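Local coordinates for exodeoxyribonuclease III (Neisseria meningitidis, PDB 2JC4), which probably cleaves DNA from its 3' ends as a metal-dependent 3'-5' exonuclease of the AP endonuclease family, and belongs to the DNA repair phosphodiesterases, at residues G51-W56 against R70-D75; F147-A152 against V171-F176; D217-S222 against V250-D255; F78-L83 against F124-E129. One frame throughout, in Å; residues are numbered along the deposited sequence. Where two conformers were deposited one is given.

Interaction 1 of 4, residues G51-W56 against R70-D75; sequences GWHCVW and RSVPQD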
loop_
_atom_site.group_PDB
_atom_site.type_symbol
_atom_site.label_atom_id
_atom_site.label_comp_id
_atom_site.label_asym_id
_atom_site.label_seq_id
_atom_site.Cartn_x
_atom_site.Cartn_y
_atom_site.Cartn_z
ATOM N N GLY A 51 3.968 7.176 21.346
ATOM C CA GLY A 51 5.358 7.433 20.952
ATOM C C GLY A 51 5.602 7.387 19.451
ATOM O O GLY A 51 6.752 7.327 19.012
ATOM N N TRP A 52 4.527 7.424 18.663
ATOM C CA TRP A 52 4.646 7.427 17.204
ATOM C C TRP A 52 4.425 8.778 16.567
ATOM O O TRP A 52 3.440 9.457 16.868
ATOM C CB TRP A 52 3.696 6.388 16.604
ATOM C CG TRP A 52 4.052 5.014 17.089
ATOM C CD1 TRP A 52 3.654 4.428 18.272
ATOM C CD2 TRP A 52 4.902 4.061 16.437
ATOM N NE1 TRP A 52 4.216 3.172 18.394
ATOM C CE2 TRP A 52 4.999 2.929 17.293
ATOM C CE3 TRP A 52 5.608 4.055 15.225
ATOM C CZ2 TRP A 52 5.733 1.791 16.947
ATOM C CZ3 TRP A 52 6.346 2.929 14.897
ATOM C CH2 TRP A 52 6.407 1.817 15.758
ATOM N N HIS A 53 5.314 9.152 15.649
ATOM C CA HIS A 53 5.097 10.336 14.801
ATOM C C HIS A 53 4.187 9.976 13.623
ATOM O O HIS A 53 4.318 8.897 13.057
ATOM C CB HIS A 53 6.423 10.856 14.294
ATOM C CG HIS A 53 7.357 11.268 15.391
ATOM N ND1 HIS A 53 7.167 12.413 16.136
ATOM C CD2 HIS A 53 8.469 10.678 15.882
ATOM C CE1 HIS A 53 8.132 12.514 17.033
ATOM N NE2 HIS A 53 8.934 11.471 16.901
ATOM N N CYS A 54 3.239 10.863 13.298
ATOM C CA CYS A 54 2.248 10.598 12.268
ATOM C C CYS A 54 2.185 11.746 11.304
ATOM O O CYS A 54 2.151 12.903 11.741
ATOM C CB CYS A 54 0.851 10.494 12.894
ATOM S SG CYS A 54 0.721 9.210 14.114
ATOM N N VAL A 55 2.160 11.447 10.004
ATOM C CA VAL A 55 1.741 12.444 9.016
ATOM C C VAL A 55 0.641 11.821 8.186
ATOM O O VAL A 55 0.633 10.608 7.999
ATOM C CB VAL A 55 2.896 12.958 8.123
ATOM C CG1 VAL A 55 3.954 13.691 9.004
ATOM C CG2 VAL A 55 3.542 11.815 7.295
ATOM N N TRP A 56 -0.310 12.627 7.737
ATOM C CA TRP A 56 -1.455 12.039 7.056
ATOM C C TRP A 56 -2.141 13.023 6.135
ATOM O O TRP A 56 -1.910 14.253 6.201
ATOM C CB TRP A 56 -2.469 11.485 8.077
ATOM C CG TRP A 56 -3.100 12.561 8.925
ATOM C CD1 TRP A 56 -4.310 13.170 8.704
ATOM C CD2 TRP A 56 -2.562 13.161 10.133
ATOM N NE1 TRP A 56 -4.560 14.100 9.697
ATOM C CE2 TRP A 56 -3.508 14.116 10.580
ATOM C CE3 TRP A 56 -1.395 12.973 10.876
ATOM C CZ2 TRP A 56 -3.309 14.888 11.722
ATOM C CZ3 TRP A 56 -1.198 13.748 12.025
ATOM C CH2 TRP A 56 -2.154 14.686 12.434
ATOM N N ARG A 70 8.504 5.736 14.274
ATOM C CA ARG A 70 9.125 6.227 15.509
ATOM C C ARG A 70 10.146 7.323 15.205
ATOM O O ARG A 70 10.390 8.179 16.057
ATOM C CB ARG A 70 9.619 5.111 16.443
ATOM C CG ARG A 70 8.420 4.568 17.281
ATOM C CD ARG A 70 8.738 4.116 18.687
ATOM N NE ARG A 70 8.724 5.225 19.639
ATOM C CZ ARG A 70 8.631 5.070 20.954
ATOM N NH1 ARG A 70 8.504 3.845 21.461
ATOM N NH2 ARG A 70 8.649 6.136 21.757
ATOM N N SER A 71 10.685 7.322 13.983
ATOM C CA SER A 71 11.443 8.479 13.460
ATOM C C SER A 71 10.525 9.602 12.923
ATOM O O SER A 71 9.480 9.338 12.347
ATOM C CB SER A 71 12.405 8.026 12.366
ATOM O OG SER A 71 13.468 7.277 12.937
ATOM N N VAL A 72 10.936 10.853 13.082
ATOM C CA VAL A 72 10.164 11.985 12.580
ATOM C C VAL A 72 10.190 11.969 11.035
ATOM O O VAL A 72 11.276 11.928 10.422
ATOM C CB VAL A 72 10.726 13.346 13.142
ATOM C CG1 VAL A 72 9.915 14.548 12.665
ATOM C CG2 VAL A 72 10.767 13.324 14.681
ATOM N N PRO A 73 9.012 11.959 10.389
ATOM C CA PRO A 73 9.076 11.993 8.919
ATOM C C PRO A 73 9.503 13.386 8.403
ATOM O O PRO A 73 8.962 14.403 8.863
ATOM C CB PRO A 73 7.631 11.658 8.485
ATOM C CG PRO A 73 6.918 11.190 9.760
ATOM C CD PRO A 73 7.623 11.914 10.877
ATOM N N GLN A 74 10.466 13.431 7.481
ATOM C CA GLN A 74 10.953 14.695 6.912
ATOM C C GLN A 74 10.452 14.931 5.475
ATOM O O GLN A 74 10.049 13.974 4.784
ATOM C CB GLN A 74 12.490 14.730 6.902
ATOM C CG GLN A 74 13.147 14.311 8.243
ATOM C CD GLN A 74 12.966 15.378 9.323
ATOM O OE1 GLN A 74 13.233 16.562 9.085
ATOM N NE2 GLN A 74 12.519 14.966 10.513
ATOM N N ASP A 75 10.480 16.207 5.073
ATOM C CA ASP A 75 10.172 16.643 3.713
ATOM C C ASP A 75 8.902 15.947 3.226
ATOM O O ASP A 75 8.892 15.252 2.213
ATOM C CB ASP A 75 11.369 16.387 2.790
ATOM C CG ASP A 75 12.632 17.097 3.265
ATOM O OD1 ASP A 75 12.550 18.256 3.718
ATOM O OD2 ASP A 75 13.714 16.498 3.186
#
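Trp52, His53 and Val55 meet Arg70, Val72 and Pro73 in a surface contact made mainly by side chains, where an outer strand of one sheet lies beside the chain leaving its neighbour. The aliphatic part of Arg70 crosses the indole of Trp52 at about a right angle, with CG of Arg70 3.4 Å from the centroid of the six-membered ring, a CH-pi contact over the face. Bends at chi2 and chi3 bring the guanidinium to Gly51, with Arg70 NE 2.9 Å from Gly51 O and one guanidinium face over Gly51 CA. Gly51, the first residue past a helix, has positive phi and completes a Schellman motif. Strands 53-57 and 65-69 form an antiparallel pair at one margin of a six-stranded sheet of the DNase I-like fold, and residues 70-75 carry the chain across to strand 76-78 of the other sheet. Here His53 receives CG2 of Val72 over one ring face, 3.6 Å from the ring centroid, while Arg70 O sits at the ring edge, 3.2 Å from His53 CD2. Farther along, Val55 CG1 and Pro73 CG reach toward each other and meet at 4.0 Å.

Interaction 2 of 4, residues F147-A152 against V171-F176; sequences FNIAPA and VERQWF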
loop_
_atom_site.group_PDB
_atom_site.type_symbol
_atom_site.label_atom_id
_atom_site.label_comp_id
_atom_site.label_asym_id
_atom_site.label_seq_id
_atom_site.Cartn_x
_atom_site.Cartn_y
_atom_site.Cartn_z
ATOM N N PHE A 147 -2.215 -1.255 -4.418
ATOM C CA PHE A 147 -2.095 -0.880 -5.810
ATOM C C PHE A 147 -3.369 -1.255 -6.554
ATOM O O PHE A 147 -3.572 -0.762 -7.641
ATOM C CB PHE A 147 -0.874 -1.541 -6.489
ATOM C CG PHE A 147 0.432 -0.982 -6.035
ATOM C CD1 PHE A 147 0.964 -1.382 -4.799
ATOM C CD2 PHE A 147 1.142 -0.054 -6.830
ATOM C CE1 PHE A 147 2.161 -0.853 -4.324
ATOM C CE2 PHE A 147 2.364 0.468 -6.364
ATOM C CZ PHE A 147 2.873 0.046 -5.107
ATOM N N ASN A 148 -4.234 -2.078 -5.948
ATOM C CA ASN A 148 -5.461 -2.511 -6.631
ATOM C C ASN A 148 -5.165 -3.126 -7.991
ATOM O O ASN A 148 -5.970 -3.061 -8.899
ATOM C CB ASN A 148 -6.451 -1.338 -6.768
ATOM C CG ASN A 148 -7.396 -1.249 -5.594
ATOM O OD1 ASN A 148 -8.071 -2.249 -5.242
ATOM N ND2 ASN A 148 -7.457 -0.080 -4.966
ATOM N N ILE A 149 -3.985 -3.745 -8.089
ATOM C CA ILE A 149 -3.566 -4.475 -9.279
ATOM C C ILE A 149 -2.828 -5.727 -8.794
ATOM O O ILE A 149 -1.907 -5.668 -7.923
ATOM C CB ILE A 149 -2.648 -3.646 -10.228
ATOM C CG1 ILE A 149 -3.372 -2.406 -10.791
ATOM C CG2 ILE A 149 -2.083 -4.578 -11.399
ATOM C CD1 ILE A 149 -2.405 -1.460 -11.512
ATOM N N ALA A 150 -3.241 -6.847 -9.387
ATOM C CA ALA A 150 -2.675 -8.166 -9.158
ATOM C C ALA A 150 -1.725 -8.457 -10.326
ATOM O O ALA A 150 -2.163 -8.657 -11.458
ATOM C CB ALA A 150 -3.802 -9.188 -9.097
ATOM N N PRO A 151 -0.412 -8.418 -10.070
ATOM C CA PRO A 151 0.550 -8.395 -11.181
ATOM C C PRO A 151 0.523 -9.546 -12.195
ATOM O O PRO A 151 0.811 -9.298 -13.369
ATOM C CB PRO A 151 1.904 -8.350 -10.462
ATOM C CG PRO A 151 1.602 -7.593 -9.186
ATOM C CD PRO A 151 0.269 -8.265 -8.774
ATOM N N ALA A 152 0.216 -10.772 -11.764
ATOM C CA ALA A 152 0.183 -11.932 -12.702
ATOM C C ALA A 152 -0.901 -12.899 -12.260
ATOM O O ALA A 152 -1.512 -12.694 -11.198
ATOM C CB ALA A 152 1.546 -12.601 -12.742
ATOM N N VAL A 171 -4.093 -4.654 -19.232
ATOM C CA VAL A 171 -3.689 -3.239 -19.214
ATOM C C VAL A 171 -3.272 -2.755 -17.810
ATOM O O VAL A 171 -2.285 -2.037 -17.671
ATOM C CB VAL A 171 -4.736 -2.302 -19.878
ATOM C CG1 VAL A 171 -6.071 -2.301 -19.108
ATOM C CG2 VAL A 171 -4.153 -0.905 -20.066
ATOM N N GLU A 172 -4.025 -3.143 -16.785
ATOM C CA GLU A 172 -3.636 -2.831 -15.393
ATOM C C GLU A 172 -2.272 -3.411 -15.098
ATOM O O GLU A 172 -1.415 -2.754 -14.475
ATOM C CB GLU A 172 -4.657 -3.406 -14.416
ATOM C CG GLU A 172 -5.933 -2.561 -14.285
ATOM C CD GLU A 172 -7.054 -3.334 -13.565
ATOM O OE1 GLU A 172 -7.517 -4.344 -14.116
ATOM O OE2 GLU A 172 -7.457 -2.950 -12.447
ATOM N N ARG A 173 -2.033 -4.631 -15.579
ATOM C CA ARG A 173 -0.718 -5.247 -15.355
ATOM C C ARG A 173 0.398 -4.462 -16.053
ATOM O O ARG A 173 1.502 -4.313 -15.514
ATOM C CB ARG A 173 -0.752 -6.729 -15.730
ATOM C CG ARG A 173 -1.580 -7.507 -14.748
ATOM C CD ARG A 173 -1.857 -8.914 -15.210
ATOM N NE ARG A 173 -2.473 -9.655 -14.087
ATOM C CZ ARG A 173 -3.070 -10.831 -14.216
ATOM N NH1 ARG A 173 -3.134 -11.420 -15.417
ATOM N NH2 ARG A 173 -3.570 -11.443 -13.140
ATOM N N GLN A 174 0.070 -3.863 -17.197
ATOM C CA GLN A 174 1.020 -2.948 -17.839
ATOM C C GLN A 174 1.312 -1.694 -17.017
ATOM O O GLN A 174 2.470 -1.267 -16.959
ATOM C CB GLN A 174 0.593 -2.560 -19.253
ATOM C CG GLN A 174 1.752 -1.840 -20.045
ATOM C CD GLN A 174 3.055 -2.658 -20.067
ATOM O OE1 GLN A 174 3.108 -3.791 -20.582
ATOM N NE2 GLN A 174 4.111 -2.084 -19.518
ATOM N N TRP A 175 0.296 -1.126 -16.366
ATOM C CA TRP A 175 0.518 0.027 -15.480
ATOM C C TRP A 175 1.417 -0.339 -14.309
ATOM O O TRP A 175 2.296 0.442 -13.952
ATOM C CB TRP A 175 -0.794 0.637 -14.969
ATOM C CG TRP A 175 -1.724 1.008 -16.090
ATOM C CD1 TRP A 175 -1.388 1.285 -17.396
ATOM C CD2 TRP A 175 -3.156 1.132 -16.004
ATOM N NE1 TRP A 175 -2.532 1.546 -18.127
ATOM C CE2 TRP A 175 -3.626 1.455 -17.294
ATOM C CE3 TRP A 175 -4.083 0.956 -14.969
ATOM C CZ2 TRP A 175 -4.981 1.628 -17.568
ATOM C CZ3 TRP A 175 -5.443 1.116 -15.245
ATOM C CH2 TRP A 175 -5.869 1.458 -16.534
ATOM N N PHE A 176 1.244 -1.533 -13.758
ATOM C CA PHE A 176 2.108 -2.006 -12.696
ATOM C C PHE A 176 3.535 -2.196 -13.236
ATOM O O PHE A 176 4.517 -1.802 -12.587
ATOM C CB PHE A 176 1.551 -3.301 -12.072
ATOM C CG PHE A 176 2.399 -3.839 -10.932
ATOM C CD1 PHE A 176 2.331 -3.253 -9.661
ATOM C CD2 PHE A 176 3.278 -4.898 -11.136
ATOM C CE1 PHE A 176 3.109 -3.736 -8.613
ATOM C CE2 PHE A 176 4.061 -5.383 -10.074
ATOM C CZ PHE A 176 3.954 -4.809 -8.821
HETATM O O HOH W 1 2.382 -7.053 -13.853
#
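Ile149 and Phe176 form the apolar centre of this contact, in which the loop after strand 141-144 is laid against helix 170-180. Ile149 CG2 packs on Phe176 CB at 3.9 Å, and its other branch ends at CD1, which lies 3.4 Å from Glu172 O on the helix backbone. Phe176 has CG anti to its own N (chi1 -179°), a torsion that carries the ring to where Pro151 can cover one face: Pro151 CG stands 3.7 Å from the ring centroid in a CH-pi contact. The same ring turns its edge to the face of Phe147 in a T-shaped pair, planes at 89° and centroids 6.0 Å apart. Outward, the extended chain of Arg173 runs beside Pro151 O to the polar edge. There Arg173 NE donates to Ala150 O over 2.8 Å, with an N-H...O angle of 172° and the acceptor in the guanidinium plane. One guanidinium face lies over the carbonyl carbon of Ala152, and NH1 forms a salt bridge with Asp153. A water donates to Pro151 O and, weakly, to Arg173 O. On the other flank Lys120, which also pairs with Glu172 OE2, holds Asn148 O next to the apolar contacts of Ile149. Asn148 is the predicted transition-state stabiliser and a predicted magnesium ligand; these bonds are consistent with a second shell that positions the loop carrying this predicted active-site residue.

Interaction 3 of 4, residues D217-S222 against V250-D255; sequences DHILVS and VTAEFD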
loop_
_atom_site.group_PDB
_atom_site.type_symbol
_atom_site.label_atom_id
_atom_site.label_comp_id
_atom_site.label_asym_id
_atom_site.label_seq_id
_atom_site.Cartn_x
_atom_site.Cartn_y
_atom_site.Cartn_z
ATOM N N ASP A 217 -1.643 -5.673 -2.578
ATOM C CA ASP A 217 -0.842 -4.804 -1.734
ATOM C C ASP A 217 0.631 -5.166 -1.864
ATOM O O ASP A 217 1.034 -6.340 -1.597
ATOM C CB ASP A 217 -1.308 -4.951 -0.280
ATOM C CG ASP A 217 -2.776 -4.599 -0.116
ATOM O OD1 ASP A 217 -3.038 -3.408 0.074
ATOM O OD2 ASP A 217 -3.644 -5.516 -0.108
ATOM N N HIS A 218 1.442 -4.178 -2.258
ATOM C CA HIS A 218 2.835 -4.490 -2.694
ATOM C C HIS A 218 3.831 -3.578 -2.038
ATOM O O HIS A 218 3.460 -2.515 -1.550
ATOM C CB HIS A 218 2.983 -4.361 -4.225
ATOM C CG HIS A 218 1.971 -5.154 -5.003
ATOM N ND1 HIS A 218 1.844 -6.511 -4.869
ATOM C CD2 HIS A 218 0.994 -4.763 -5.864
ATOM C CE1 HIS A 218 0.852 -6.938 -5.644
ATOM N NE2 HIS A 218 0.323 -5.893 -6.264
ATOM N N ILE A 219 5.112 -3.963 -2.075
ATOM C CA ILE A 219 6.186 -3.093 -1.569
ATOM C C ILE A 219 7.254 -3.066 -2.666
ATOM O O ILE A 219 7.861 -4.085 -2.951
ATOM C CB ILE A 219 6.776 -3.610 -0.235
ATOM C CG1 ILE A 219 5.681 -3.632 0.861
ATOM C CG2 ILE A 219 7.921 -2.674 0.246
ATOM C CD1 ILE A 219 6.107 -4.280 2.142
ATOM N N LEU A 220 7.382 -1.933 -3.344
ATOM C CA LEU A 220 8.283 -1.834 -4.501
ATOM C C LEU A 220 9.513 -1.067 -4.028
ATOM O O LEU A 220 9.382 -0.015 -3.375
ATOM C CB LEU A 220 7.612 -1.153 -5.714
ATOM C CG LEU A 220 6.225 -1.613 -6.232
ATOM C CD1 LEU A 220 5.970 -1.061 -7.642
ATOM C CD2 LEU A 220 6.027 -3.088 -6.186
ATOM N N VAL A 221 10.707 -1.614 -4.300
ATOM C CA VAL A 221 11.929 -1.078 -3.679
ATOM C C VAL A 221 13.022 -0.707 -4.713
ATOM O O VAL A 221 13.164 -1.364 -5.745
ATOM C CB VAL A 221 12.512 -2.074 -2.574
ATOM C CG1 VAL A 221 11.454 -2.368 -1.465
ATOM C CG2 VAL A 221 12.961 -3.409 -3.211
ATOM N N SER A 222 13.808 0.326 -4.411
ATOM C CA SER A 222 14.966 0.658 -5.231
ATOM C C SER A 222 16.053 -0.414 -5.027
ATOM O O SER A 222 16.029 -1.162 -4.023
ATOM C CB SER A 222 15.545 2.016 -4.800
ATOM O OG SER A 222 15.921 1.963 -3.438
ATOM N N VAL A 250 1.210 -6.051 4.943
ATOM C CA VAL A 250 2.319 -6.702 4.250
ATOM C C VAL A 250 3.569 -6.043 4.840
ATOM O O VAL A 250 3.602 -4.822 4.963
ATOM C CB VAL A 250 2.281 -6.469 2.710
ATOM C CG1 VAL A 250 3.524 -7.102 2.042
ATOM C CG2 VAL A 250 0.965 -7.044 2.094
ATOM N N THR A 251 4.569 -6.842 5.181
ATOM C CA THR A 251 5.795 -6.319 5.780
ATOM C C THR A 251 7.051 -6.739 4.985
ATOM O O THR A 251 7.223 -7.916 4.642
ATOM C CB THR A 251 5.890 -6.779 7.257
ATOM O OG1 THR A 251 4.768 -6.286 7.979
ATOM C CG2 THR A 251 7.182 -6.243 7.931
ATOM N N ALA A 252 7.937 -5.771 4.715
ATOM C CA ALA A 252 9.266 -6.067 4.219
ATOM C C ALA A 252 10.285 -5.785 5.309
ATOM O O ALA A 252 10.186 -4.767 6.014
ATOM C CB ALA A 252 9.574 -5.250 3.004
ATOM N N GLU A 253 11.267 -6.683 5.433
ATOM C CA GLU A 253 12.339 -6.521 6.403
ATOM C C GLU A 253 13.678 -6.430 5.683
ATOM O O GLU A 253 13.971 -7.210 4.795
ATOM C CB GLU A 253 12.354 -7.653 7.428
ATOM C CG GLU A 253 13.362 -7.411 8.562
ATOM C CD GLU A 253 13.165 -8.358 9.736
ATOM O OE1 GLU A 253 12.234 -9.190 9.689
ATOM O OE2 GLU A 253 13.939 -8.251 10.708
ATOM N N PHE A 254 14.468 -5.450 6.097
ATOM C CA PHE A 254 15.746 -5.147 5.497
ATOM C C PHE A 254 16.793 -5.319 6.552
ATOM O O PHE A 254 16.569 -4.938 7.699
ATOM C CB PHE A 254 15.762 -3.715 4.947
ATOM C CG PHE A 254 14.642 -3.449 3.960
ATOM C CD1 PHE A 254 14.822 -3.723 2.613
ATOM C CD2 PHE A 254 13.405 -2.992 4.410
ATOM C CE1 PHE A 254 13.797 -3.514 1.693
ATOM C CE2 PHE A 254 12.364 -2.758 3.506
ATOM C CZ PHE A 254 12.564 -3.050 2.143
ATOM N N ASP A 255 17.945 -5.855 6.137
ATOM C CA ASP A 255 18.993 -6.333 7.049
ATOM C C ASP A 255 20.336 -5.924 6.432
ATOM O O ASP A 255 20.688 -6.424 5.351
ATOM C CB ASP A 255 18.868 -7.864 7.162
ATOM C CG ASP A 255 19.536 -8.430 8.395
ATOM O OD1 ASP A 255 19.635 -7.729 9.418
ATOM O OD2 ASP A 255 19.951 -9.605 8.336
#
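All the direct contacts between strands 217-221 and 250-254 are van der Waals ones; no hydrogen bond crosses between them. The largest share falls to Ile219. Its CG1 is anti to the carbonyl carbon (chi1 -62°) and chi2 is extended, which puts CD1 between Val250 and Ala252: CD1 lies 3.8 Å from Val250 CG1, 3.7 Å from Ala252 CB and 3.5 Å from Ala252 N. CG2 of Ile219 flanks the same alanine methyl. At one end, Val250 CG2 touches Asp217 CB at 3.9 Å. At the other, Val221 CG1 meets the ring of Phe254 near its plane, 3.8 Å from CZ, the two side chains coming from opposite directions. Thr5 of strand 2-7 touches both Ile219 and Val250.

The polar groups turn elsewhere. The carboxylate of Asp217 leads away from strand 250-254, and its OD2 is bonded to His247 ND1 and Thr199 OG1. The first bond probably orients His247, a residue predicted to be catalytic, and the second steadies the carboxylate; Asp217 itself is predicted to be important for activity.

The strand axes approach to 7.6 Å and run at 23° to each other, a spacing of facing layers rather than of neighbours in one sheet. The two strands belong to different six-stranded sheets, and their inward side chains form part of the core of the beta-sandwich typical of the DNase I-like fold, with Asp217 at the end that carries the predicted active site.

Interaction 4 of 4, residues F78-L83 against F124-E129; sequences FGLPAL and FAALTE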
loop_
_atom_site.group_PDB
_atom_site.type_symbol
_atom_site.label_atom_id
_atom_site.label_comp_id
_atom_site.label_asym_id
_atom_site.label_seq_id
_atom_site.Cartn_x
_atom_site.Cartn_y
_atom_site.Cartn_z
ATOM N N PHE A 78 2.592 15.856 -0.488
ATOM C CA PHE A 78 1.188 15.449 -0.661
ATOM C C PHE A 78 0.847 15.434 -2.111
ATOM O O PHE A 78 1.164 16.386 -2.841
ATOM C CB PHE A 78 0.211 16.391 0.073
ATOM C CG PHE A 78 0.412 16.411 1.573
ATOM C CD1 PHE A 78 -0.225 15.477 2.389
ATOM C CD2 PHE A 78 1.259 17.346 2.159
ATOM C CE1 PHE A 78 -0.036 15.508 3.780
ATOM C CE2 PHE A 78 1.473 17.355 3.537
ATOM C CZ PHE A 78 0.820 16.434 4.339
ATOM N N GLY A 79 0.176 14.368 -2.533
ATOM C CA GLY A 79 -0.460 14.329 -3.841
ATOM C C GLY A 79 0.518 14.116 -4.975
ATOM O O GLY A 79 1.691 13.726 -4.750
ATOM N N LEU A 80 0.040 14.426 -6.187
ATOM C CA LEU A 80 0.797 14.212 -7.429
ATOM C C LEU A 80 0.886 15.499 -8.254
ATOM O O LEU A 80 -0.176 16.071 -8.653
ATOM C CB LEU A 80 0.141 13.112 -8.292
ATOM C CG LEU A 80 0.030 11.721 -7.654
ATOM C CD1 LEU A 80 -0.974 10.860 -8.410
ATOM C CD2 LEU A 80 1.428 11.066 -7.519
ATOM N N PRO A 81 2.127 15.969 -8.520
ATOM C CA PRO A 81 2.309 17.195 -9.341
ATOM C C PRO A 81 1.655 17.184 -10.723
ATOM O O PRO A 81 1.232 18.245 -11.218
ATOM C CB PRO A 81 3.833 17.288 -9.499
ATOM C CG PRO A 81 4.357 16.686 -8.198
ATOM C CD PRO A 81 3.424 15.462 -8.017
ATOM N N ALA A 82 1.598 16.016 -11.361
ATOM C CA ALA A 82 0.960 15.897 -12.666
ATOM C C ALA A 82 -0.559 15.793 -12.570
ATOM O O ALA A 82 -1.231 15.796 -13.586
ATOM C CB ALA A 82 1.536 14.698 -13.469
ATOM N N LEU A 83 -1.103 15.673 -11.367
ATOM C CA LEU A 83 -2.554 15.672 -11.164
ATOM C C LEU A 83 -2.870 16.538 -9.938
ATOM O O LEU A 83 -3.441 16.054 -8.924
ATOM C CB LEU A 83 -3.059 14.228 -11.010
ATOM C CG LEU A 83 -4.496 13.895 -11.417
ATOM C CD1 LEU A 83 -4.755 14.096 -12.922
ATOM C CD2 LEU A 83 -4.768 12.450 -11.005
ATOM N N PHE A 124 -2.568 6.556 -12.521
ATOM C CA PHE A 124 -1.307 5.795 -12.586
ATOM C C PHE A 124 -0.203 6.466 -13.424
ATOM O O PHE A 124 1.004 6.363 -13.090
ATOM C CB PHE A 124 -1.570 4.361 -13.051
ATOM C CG PHE A 124 -1.823 3.404 -11.909
ATOM C CD1 PHE A 124 -3.119 3.213 -11.401
ATOM C CD2 PHE A 124 -0.762 2.724 -11.324
ATOM C CE1 PHE A 124 -3.375 2.354 -10.344
ATOM C CE2 PHE A 124 -0.997 1.841 -10.241
ATOM C CZ PHE A 124 -2.296 1.641 -9.762
ATOM N N ALA A 125 -0.607 7.128 -14.513
ATOM C CA ALA A 125 0.337 7.856 -15.364
ATOM C C ALA A 125 0.964 8.954 -14.525
ATOM O O ALA A 125 2.182 9.201 -14.601
ATOM C CB ALA A 125 -0.390 8.476 -16.552
ATOM N N ALA A 126 0.129 9.638 -13.743
ATOM C CA ALA A 126 0.628 10.726 -12.887
ATOM C C ALA A 126 1.538 10.168 -11.778
ATOM O O ALA A 126 2.552 10.769 -11.423
ATOM C CB ALA A 126 -0.519 11.543 -12.300
ATOM N N LEU A 127 1.181 9.017 -11.230
ATOM C CA LEU A 127 2.024 8.422 -10.206
ATOM C C LEU A 127 3.405 8.067 -10.767
ATOM O O LEU A 127 4.418 8.307 -10.125
ATOM C CB LEU A 127 1.348 7.162 -9.643
ATOM C CG LEU A 127 2.158 6.395 -8.603
ATOM C CD1 LEU A 127 2.367 7.274 -7.322
ATOM C CD2 LEU A 127 1.488 5.085 -8.261
ATOM N N THR A 128 3.423 7.460 -11.945
ATOM C CA THR A 128 4.677 7.044 -12.587
ATOM C C THR A 128 5.642 8.236 -12.716
ATOM O O THR A 128 6.845 8.129 -12.429
ATOM C CB THR A 128 4.378 6.402 -13.973
ATOM O OG1 THR A 128 3.411 5.364 -13.780
ATOM C CG2 THR A 128 5.614 5.751 -14.527
ATOM N N GLU A 129 5.094 9.369 -13.117
ATOM C CA GLU A 129 5.887 10.597 -13.300
ATOM C C GLU A 129 6.485 11.071 -11.965
ATOM O O GLU A 129 7.661 11.431 -11.862
ATOM C CB GLU A 129 4.993 11.679 -13.934
ATOM C CG GLU A 129 5.702 12.486 -14.973
ATOM C CD GLU A 129 4.877 13.681 -15.416
ATOM O OE1 GLU A 129 5.110 14.790 -14.882
ATOM O OE2 GLU A 129 3.979 13.487 -16.258
HETATM O O HOH W 2 2.903 13.467 -10.662
#
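Leu80 reaches from the loop after strand 76-78 to the flank of helix 115-135, between Ala126 and Leu127. Its CB points toward the helix, and CG is set anti to the carbonyl carbon (chi1 -60°), from where the two methyls divide the surface between them. CD1 lies 4.0 Å from Ala126 CB and as far from Leu127 N, so it rests on the helix backbone as well as on the small side chain. CD2 goes to Leu127, 3.8 Å from its CA and 3.9 Å from its CD1; the two leucines meet at a slant. Trp123 and Phe130 of the same helix also touch Leu80, and Val91 of strand 91-96 does so from the sheet.

Ala126 is the shared point of the contact, since its CB is also 3.9 Å from both Ala82 CB and Leu83 CB. The CA atoms of Ala82 and Ala126 are 5.2 Å apart. Ala82 CB also touches the carboxylate of Glu129, 3.8 Å from OE1. A water joins the backbones, accepting from Ala82 N and donating to Ala126 O at 2.8 Å.

Leu80 to Leu83 form a type I beta turn, closed by Leu83 N bonding to Leu80 O. The contact joins the turn after edge strand 76-78 to helix 115-135, which covers the sheet, part of the helix-covered beta-sandwich of the DNase I-like fold.

Along the chain interaction 1 comes first, then interaction 4 (loop 78-83, later helix 115-135), then interactions 2 and 3. Interactions 1 and 2 lie on opposite sides of the chain's centre, their centres 30 Å apart. Interaction 3 spans the two sheets, sharing one with interaction 1. Its strand 217-221 joins interaction 2 through His218, whose NE2 probably bonds to Ile149 O and whose ring meets Phe147 and Phe176. Phe124 of interaction 4 packs on Ile149 and Trp175, linking helices 115-135 and 170-180. Interactions 2 and 3 contain Asn148 and Asp217, residues of the predicted active site, whereas interaction 1 lies at the sandwich margin, touching interaction 4 where Trp56 meets Phe78.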